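Long-range contact in twitching motility protein PilT (Aquifex aeolicus, PDB 2EYU), which probably hydrolyses ATP, as a P-loop NTPase of the type II/IV secretion family, to power the pilus retraction behind twitching motility: residues Arg23-Thr34 against Gly123-Asn133. The protein carries 1 engineered substitution. Sequence-based numbering, arbitrary orientation.
Sequences RKMGLILVTGPT and GHLVFGTLHTN
Ile28 lays its CD1 methyl over one face of the Phe127 ring, a CH-pi contact 3.9 Å from that methyl to the ring centroid. The two side chains run side by side on the same face of the sheet. With CG1 beside the backbone N (chi1 -69°), Ile28 CD1 comes to 3.5 Å from Phe127 CZ, while Ile28 CG2 touches Phe127 CD2 and CE2; Leu125 CD1 meets Ile28 CD1 from the direction of the strand's start. Were Phe127 an alanine, Ile28 CD1 would probably lose the ring it lies over, and a gap would be likely to open toward helix 38-52. On the opposite face, Leu27 swings CD1 against Val126 CG1 (3.6 Å), and Leu130 CD1 touches both Leu29 CD1 and Thr31 CG2; Leu130 CD1 and Thr31 CG2 are tight at 3.4 Å. Gly128 brings no side chain to this face. Parallel backbone bonds tie the strands, the straightest from Ile28 N to Val126 O (2.7 Å, 174° at the hydrogen). Beyond them, Thr31 OG1 makes a weak bond to Thr132 O (3.2 Å) and is also hydrogen-bonded to Ser167 OG, and Gly32 N reaches Leu130 O at 3.3 Å. Gly32 probably opens the Walker A P-loop, in keeping with the P-loop NTPase fold. The pair lies central in the sheet, strand 26-31 bordered by strand 162-171 and strand 125-130 by strand 101-104. Helix 38-52 packs on Val30 and Phe127, and helix 135-144 on Leu29, Thr31 and Leu130 across the sheet.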
loop_
_atom_site.group_PDB
_atom_site.type_symbol
_atom_site.label_atom_id
_atom_site.label_comp_id
_atom_site.label_asym_id
_atom_site.label_seq_id
_atom_site.Cartn_x
_atom_site.Cartn_y
_atom_site.Cartn_z
ATOM N N ARG A 23 -0.351 -0.414 13.849
ATOM C CA ARG A 23 -1.786 -0.098 13.958
ATOM C C ARG A 23 -2.555 -1.376 14.271
ATOM O O ARG A 23 -2.185 -2.463 13.847
ATOM C CB ARG A 23 -2.300 0.593 12.709
ATOM C CG ARG A 23 -1.451 1.701 12.131
ATOM C CD ARG A 23 -1.740 3.079 12.697
ATOM N NE ARG A 23 -1.352 4.140 11.775
ATOM C CZ ARG A 23 -0.678 5.237 12.077
ATOM N NH1 ARG A 23 -0.282 5.457 13.328
ATOM N NH2 ARG A 23 -0.378 6.136 11.146
ATOM N N LYS A 24 -3.641 -1.288 15.043
ATOM C CA LYS A 24 -4.421 -2.431 15.476
ATOM C C LYS A 24 -5.561 -2.822 14.549
ATOM O O LYS A 24 -6.098 -3.923 14.724
ATOM C CB LYS A 24 -5.011 -2.132 16.869
ATOM C CG LYS A 24 -5.921 -0.913 16.887
ATOM C CD LYS A 24 -7.390 -1.315 16.846
ATOM C CE LYS A 24 -7.953 -1.458 18.254
ATOM N NZ LYS A 24 -7.353 -0.451 19.177
HETATM N N MSE A 25 -5.961 -1.989 13.595
HETATM C CA MSE A 25 -6.954 -2.363 12.584
HETATM C C MSE A 25 -6.885 -1.379 11.419
HETATM O O MSE A 25 -6.158 -0.388 11.496
HETATM C CB MSE A 25 -8.394 -2.436 13.106
HETATM C CG MSE A 25 -8.949 -1.076 13.519
HETATM SE SE MSE A 25 -10.818 -1.168 14.010
HETATM C CE MSE A 25 -10.400 -2.008 15.704
ATOM N N GLY A 26 -7.626 -1.676 10.342
ATOM C CA GLY A 26 -7.614 -0.714 9.257
ATOM C C GLY A 26 -6.863 -1.242 8.048
ATOM O O GLY A 26 -6.338 -2.358 8.120
ATOM N N LEU A 27 -6.846 -0.429 7.001
ATOM C CA LEU A 27 -6.341 -0.933 5.717
ATOM C C LEU A 27 -5.027 -0.322 5.263
ATOM O O LEU A 27 -4.778 0.879 5.222
ATOM C CB LEU A 27 -7.453 -0.704 4.680
ATOM C CG LEU A 27 -7.172 -1.285 3.295
ATOM C CD1 LEU A 27 -7.374 -2.799 3.306
ATOM C CD2 LEU A 27 -8.062 -0.609 2.266
ATOM N N ILE A 28 -4.074 -1.186 4.893
ATOM C CA ILE A 28 -2.789 -0.713 4.366
ATOM C C ILE A 28 -2.679 -1.196 2.919
ATOM O O ILE A 28 -2.822 -2.409 2.748
ATOM C CB ILE A 28 -1.584 -1.263 5.122
ATOM C CG1 ILE A 28 -1.461 -0.713 6.547
ATOM C CG2 ILE A 28 -0.301 -1.043 4.326
ATOM C CD1 ILE A 28 -0.592 -1.539 7.469
ATOM N N LEU A 29 -2.441 -0.323 1.952
ATOM C CA LEU A 29 -2.365 -0.755 0.564
ATOM C C LEU A 29 -0.995 -0.509 -0.035
ATOM O O LEU A 29 -0.420 0.557 0.197
ATOM C CB LEU A 29 -3.374 0.013 -0.281
ATOM C CG LEU A 29 -4.826 -0.044 0.199
ATOM C CD1 LEU A 29 -5.737 0.696 -0.764
ATOM C CD2 LEU A 29 -5.265 -1.479 0.354
ATOM N N VAL A 30 -0.481 -1.491 -0.787
ATOM C CA VAL A 30 0.839 -1.240 -1.406
ATOM C C VAL A 30 0.658 -1.471 -2.897
ATOM O O VAL A 30 0.187 -2.551 -3.292
ATOM C CB VAL A 30 1.924 -2.129 -0.793
ATOM C CG1 VAL A 30 3.234 -2.018 -1.541
ATOM C CG2 VAL A 30 2.162 -1.722 0.659
ATOM N N THR A 31 0.959 -0.483 -3.732
ATOM C CA THR A 31 0.551 -0.623 -5.130
ATOM C C THR A 31 1.670 -0.300 -6.115
ATOM O O THR A 31 2.735 0.166 -5.755
ATOM C CB THR A 31 -0.637 0.303 -5.466
ATOM O OG1 THR A 31 -0.175 1.651 -5.408
ATOM C CG2 THR A 31 -1.756 0.160 -4.432
ATOM N N GLY A 32 1.383 -0.591 -7.386
ATOM C CA GLY A 32 2.292 -0.333 -8.481
ATOM C C GLY A 32 2.147 -1.325 -9.624
ATOM O O GLY A 32 1.491 -2.363 -9.561
ATOM N N PRO A 33 2.792 -0.999 -10.737
ATOM C CA PRO A 33 2.660 -1.822 -11.945
ATOM C C PRO A 33 3.265 -3.201 -11.810
ATOM O O PRO A 33 3.601 -3.709 -10.735
ATOM C CB PRO A 33 3.423 -0.978 -12.983
ATOM C CG PRO A 33 4.381 -0.161 -12.180
ATOM C CD PRO A 33 3.661 0.177 -10.899
ATOM N N THR A 34 3.413 -3.866 -12.958
ATOM C CA THR A 34 3.990 -5.206 -12.952
ATOM C C THR A 34 5.427 -5.170 -12.483
ATOM O O THR A 34 6.180 -4.267 -12.849
ATOM C CB THR A 34 3.875 -5.797 -14.377
ATOM O OG1 THR A 34 2.534 -6.291 -14.502
ATOM C CG2 THR A 34 4.829 -6.952 -14.561
ATOM N N GLY A 123 -11.837 -4.606 13.625
ATOM C CA GLY A 123 -10.742 -5.020 14.459
ATOM C C GLY A 123 -9.647 -5.809 13.795
ATOM O O GLY A 123 -8.917 -6.541 14.451
ATOM N N HIS A 124 -9.442 -5.668 12.482
ATOM C CA HIS A 124 -8.285 -6.352 11.922
ATOM C C HIS A 124 -7.447 -5.427 11.056
ATOM O O HIS A 124 -7.991 -4.534 10.419
ATOM C CB HIS A 124 -8.727 -7.550 11.072
ATOM C CG HIS A 124 -9.734 -8.416 11.757
ATOM N ND1 HIS A 124 -11.093 -8.197 11.684
ATOM C CD2 HIS A 124 -9.568 -9.509 12.541
ATOM C CE1 HIS A 124 -11.724 -9.119 12.391
ATOM N NE2 HIS A 124 -10.822 -9.928 12.916
ATOM N N LEU A 125 -6.148 -5.710 11.050
ATOM C CA LEU A 125 -5.190 -4.989 10.226
ATOM C C LEU A 125 -5.158 -5.661 8.862
ATOM O O LEU A 125 -4.885 -6.862 8.765
ATOM C CB LEU A 125 -3.801 -4.968 10.857
ATOM C CG LEU A 125 -2.795 -4.063 10.131
ATOM C CD1 LEU A 125 -3.301 -2.630 10.064
ATOM C CD2 LEU A 125 -1.434 -4.080 10.807
ATOM N N VAL A 126 -5.461 -4.909 7.804
ATOM C CA VAL A 126 -5.562 -5.556 6.499
ATOM C C VAL A 126 -4.532 -4.992 5.524
ATOM O O VAL A 126 -4.494 -3.795 5.286
ATOM C CB VAL A 126 -6.976 -5.431 5.914
ATOM C CG1 VAL A 126 -7.048 -6.115 4.555
ATOM C CG2 VAL A 126 -8.006 -6.044 6.859
ATOM N N PHE A 127 -3.674 -5.849 4.971
ATOM C CA PHE A 127 -2.800 -5.492 3.864
ATOM C C PHE A 127 -3.434 -5.957 2.555
ATOM O O PHE A 127 -3.988 -7.057 2.440
ATOM C CB PHE A 127 -1.418 -6.163 3.967
ATOM C CG PHE A 127 -0.518 -5.606 5.054
ATOM C CD1 PHE A 127 -0.766 -5.929 6.382
ATOM C CD2 PHE A 127 0.554 -4.787 4.744
ATOM C CE1 PHE A 127 0.047 -5.420 7.380
ATOM C CE2 PHE A 127 1.361 -4.271 5.738
ATOM C CZ PHE A 127 1.106 -4.589 7.062
ATOM N N GLY A 128 -3.367 -5.113 1.524
ATOM C CA GLY A 128 -3.754 -5.563 0.206
ATOM C C GLY A 128 -2.851 -4.961 -0.849
ATOM O O GLY A 128 -2.081 -4.038 -0.593
ATOM N N THR A 129 -2.919 -5.488 -2.073
ATOM C CA THR A 129 -2.179 -4.889 -3.161
ATOM C C THR A 129 -3.131 -4.612 -4.326
ATOM O O THR A 129 -4.113 -5.334 -4.528
ATOM C CB THR A 129 -1.026 -5.722 -3.768
ATOM O OG1 THR A 129 -1.569 -6.967 -4.237
ATOM C CG2 THR A 129 0.057 -6.047 -2.762
ATOM N N LEU A 130 -2.785 -3.562 -5.053
ATOM C CA LEU A 130 -3.443 -3.243 -6.317
ATOM C C LEU A 130 -2.356 -2.860 -7.331
ATOM O O LEU A 130 -1.223 -2.551 -6.927
ATOM C CB LEU A 130 -4.407 -2.087 -6.202
ATOM C CG LEU A 130 -5.410 -1.933 -5.074
ATOM C CD1 LEU A 130 -4.810 -1.211 -3.878
ATOM C CD2 LEU A 130 -6.631 -1.169 -5.577
ATOM N N HIS A 131 -2.717 -2.857 -8.601
ATOM C CA HIS A 131 -1.794 -2.468 -9.669
ATOM C C HIS A 131 -1.886 -1.015 -10.082
ATOM O O HIS A 131 -1.341 -0.582 -11.114
ATOM C CB HIS A 131 -2.059 -3.360 -10.898
ATOM C CG HIS A 131 -1.313 -4.660 -10.809
ATOM N ND1 HIS A 131 -1.935 -5.882 -10.947
ATOM C CD2 HIS A 131 -0.004 -4.941 -10.626
ATOM C CE1 HIS A 131 -1.048 -6.851 -10.838
ATOM N NE2 HIS A 131 0.138 -6.312 -10.639
ATOM N N THR A 132 -2.562 -0.196 -9.285
ATOM C CA THR A 132 -2.640 1.242 -9.568
ATOM C C THR A 132 -1.307 1.921 -9.357
ATOM O O THR A 132 -0.457 1.450 -8.594
ATOM C CB THR A 132 -3.692 1.906 -8.659
ATOM O OG1 THR A 132 -3.396 1.527 -7.308
ATOM C CG2 THR A 132 -5.090 1.395 -8.963
ATOM N N ASN A 133 -1.104 3.051 -10.036
ATOM C CA ASN A 133 0.222 3.662 -10.023
ATOM C C ASN A 133 0.373 4.768 -8.996
ATOM O O ASN A 133 1.513 5.123 -8.698
ATOM C CB ASN A 133 0.543 4.204 -11.427
ATOM C CG ASN A 133 1.494 3.258 -12.149
ATOM O OD1 ASN A 133 2.260 3.657 -13.022
ATOM N ND2 ASN A 133 1.432 1.988 -11.756
#